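Local coordinates for protein putative oxidoreductase (Gluconobacter oxydans, PDB 3WJ7) that probably works as a nucleotide-dependent reductase of the short-chain dehydrogenase/reductase (SDR) family, built on a Rossmann-type fold, at residues A[109-114]-A[166-171]. Numbering follows the deposited sequence.
Sequences LMLAAL and LRLIRE
Leu168 reaches across to helix 95-115 with both of its methyl groups, and the way it divides them between two neighbouring residues illustrates how a single branched side chain can join a pair of helices. One branch, CD1, rests against Met110, where it meets the CB methylene at 3.7 Å. The other, CD2, touches CD2 of Leu111, also at 3.7 Å, in a methyl-to-methyl contact made by two leucine side chains that run at about a right angle to each other. The fork of Leu168 thus spans consecutive residues of the opposing helix, whose backbone comes nearest at Met110, with its CA 8.0 Å from CA of Leu168.

Conformation decides which part of each partner is offered. In Met110 the bond from CA to CB points at the other helix, but bends at chi2 (-49°) and chi3 lead the thioether end away, leaving the base of the side chain to take the contact. Leu111 does the reverse: it sets out obliquely and its tip comes closer, a chi2 of -179° sending CD1 out anti to CA and turning the other branch, CD2, toward Leu168. The interface is small, burying 123 Å² in all, and wholly apolar. Beside it, Arg167 NH1 bonds to Glu171 OE1 of the next turn at 3.3 Å, the carboxylate oxygen lying 17° out of the guanidinium plane; Arg167 also forms a salt bridge with Glu164.

Leu174, in the loop after helix 153-172, packs on both Met110 and Leu168. The two helices lie side by side against the parallel strands 78-83, 120-124 and 176-185 of the Rossmann-type sheet: Leu109 and Met110 reach His83 of strand 78-83, while Leu166 and Ile169 cover Ile178 and Ala176 of strand 176-185.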
loop_
_atom_site.group_PDB
_atom_site.type_symbol
_atom_site.label_atom_id
_atom_site.label_comp_id
_atom_site.label_asym_id
_atom_site.label_seq_id
_atom_site.Cartn_x
_atom_site.Cartn_y
_atom_site.Cartn_z
ATOM N N LEU A 109 -22.950 -5.048 -1.366
ATOM C CA LEU A 109 -23.833 -5.612 -2.317
ATOM C C LEU A 109 -24.590 -6.793 -1.684
ATOM O O LEU A 109 -25.837 -6.862 -1.776
ATOM C CB LEU A 109 -23.086 -6.076 -3.563
ATOM C CG LEU A 109 -24.033 -6.654 -4.619
ATOM C CD1 LEU A 109 -24.996 -5.573 -5.106
ATOM C CD2 LEU A 109 -23.239 -7.228 -5.785
ATOM N N MET A 110 -23.845 -7.703 -1.054
ATOM C CA MET A 110 -24.441 -8.870 -0.411
ATOM C C MET A 110 -25.463 -8.511 0.688
ATOM O O MET A 110 -26.561 -9.054 0.736
ATOM C CB MET A 110 -23.357 -9.800 0.133
ATOM C CG MET A 110 -22.471 -10.465 -0.919
ATOM S SD MET A 110 -23.264 -11.286 -2.332
ATOM C CE MET A 110 -22.901 -10.149 -3.653
ATOM N N LEU A 111 -25.100 -7.593 1.578
ATOM C CA LEU A 111 -26.021 -7.148 2.592
ATOM C C LEU A 111 -27.246 -6.457 1.977
ATOM O O LEU A 111 -28.365 -6.700 2.416
ATOM C CB LEU A 111 -25.328 -6.248 3.586
ATOM C CG LEU A 111 -24.274 -6.803 4.565
ATOM C CD1 LEU A 111 -23.755 -5.677 5.472
ATOM C CD2 LEU A 111 -24.846 -7.924 5.410
ATOM N N ALA A 112 -27.042 -5.629 0.952
ATOM C CA ALA A 112 -28.167 -4.951 0.274
ATOM C C ALA A 112 -29.145 -5.906 -0.384
ATOM O O ALA A 112 -30.358 -5.699 -0.286
ATOM C CB ALA A 112 -27.685 -3.891 -0.721
ATOM N N ALA A 113 -28.631 -6.950 -1.031
ATOM C CA ALA A 113 -29.476 -7.984 -1.698
ATOM C C ALA A 113 -30.274 -8.799 -0.677
ATOM O O ALA A 113 -31.402 -9.277 -0.937
ATOM C CB ALA A 113 -28.620 -8.922 -2.515
ATOM N N LEU A 114 -29.651 -8.965 0.475
ATOM C CA LEU A 114 -30.252 -9.642 1.589
ATOM C C LEU A 114 -31.412 -8.788 2.050
ATOM O O LEU A 114 -32.548 -9.263 2.110
ATOM C CB LEU A 114 -29.219 -9.796 2.705
ATOM C CG LEU A 114 -29.569 -10.647 3.911
ATOM C CD1 LEU A 114 -29.914 -12.050 3.457
ATOM C CD2 LEU A 114 -28.398 -10.690 4.864
ATOM N N LEU A 166 -18.581 -16.343 2.312
ATOM C CA LEU A 166 -18.802 -17.541 3.165
ATOM C C LEU A 166 -19.262 -17.185 4.596
ATOM O O LEU A 166 -20.003 -17.970 5.215
ATOM C CB LEU A 166 -17.600 -18.512 3.203
ATOM C CG LEU A 166 -17.271 -19.107 1.837
ATOM C CD1 LEU A 166 -15.873 -19.697 1.800
ATOM C CD2 LEU A 166 -18.288 -20.134 1.389
ATOM N N ARG A 167 -18.849 -16.019 5.106
ATOM C CA ARG A 167 -19.229 -15.615 6.461
ATOM C C ARG A 167 -20.716 -15.258 6.415
ATOM O O ARG A 167 -21.513 -15.773 7.192
ATOM C CB ARG A 167 -18.337 -14.453 6.974
ATOM C CG ARG A 167 -18.374 -14.161 8.489
ATOM C CD ARG A 167 -17.946 -12.737 8.926
ATOM N NE ARG A 167 -18.152 -11.683 7.919
ATOM C CZ ARG A 167 -19.158 -10.791 7.854
ATOM N NH1 ARG A 167 -20.172 -10.744 8.751
ATOM N NH2 ARG A 167 -19.143 -9.929 6.838
ATOM N N LEU A 168 -21.106 -14.454 5.431
ATOM C CA LEU A 168 -22.503 -14.092 5.271
ATOM C C LEU A 168 -23.401 -15.262 4.935
ATOM O O LEU A 168 -24.564 -15.255 5.299
ATOM C CB LEU A 168 -22.662 -12.976 4.238
ATOM C CG LEU A 168 -21.989 -11.647 4.604
ATOM C CD1 LEU A 168 -21.894 -10.743 3.390
ATOM C CD2 LEU A 168 -22.754 -10.933 5.707
ATOM N N ILE A 169 -22.896 -16.267 4.240
ATOM C CA ILE A 169 -23.717 -17.444 3.983
ATOM C C ILE A 169 -24.033 -18.153 5.319
ATOM O O ILE A 169 -25.167 -18.590 5.541
ATOM C CB ILE A 169 -23.033 -18.410 2.992
ATOM C CG1 ILE A 169 -23.035 -17.819 1.580
ATOM C CG2 ILE A 169 -23.676 -19.805 3.013
ATOM C CD1 ILE A 169 -22.131 -18.551 0.609
ATOM N N ARG A 170 -23.040 -18.252 6.205
ATOM C CA ARG A 170 -23.207 -18.970 7.466
ATOM C C ARG A 170 -23.892 -18.128 8.548
ATOM O O ARG A 170 -24.812 -18.577 9.214
ATOM C CB ARG A 170 -21.868 -19.480 7.984
ATOM C CG ARG A 170 -21.442 -20.801 7.383
ATOM C CD ARG A 170 -20.973 -21.772 8.470
ATOM N NE ARG A 170 -20.147 -22.863 7.927
ATOM C CZ ARG A 170 -20.077 -24.106 8.416
ATOM N NH1 ARG A 170 -20.803 -24.477 9.475
ATOM N NH2 ARG A 170 -19.277 -24.992 7.824
ATOM N N GLU A 171 -23.459 -16.899 8.712
ATOM C CA GLU A 171 -23.957 -16.115 9.817
ATOM C C GLU A 171 -25.324 -15.493 9.568
ATOM O O GLU A 171 -26.031 -15.167 10.507
ATOM C CB GLU A 171 -22.949 -15.035 10.223
ATOM C CG GLU A 171 -21.709 -15.576 10.914
ATOM C CD GLU A 171 -20.680 -14.483 11.183
ATOM O OE1 GLU A 171 -20.830 -13.348 10.642
ATOM O OE2 GLU A 171 -19.708 -14.754 11.927
#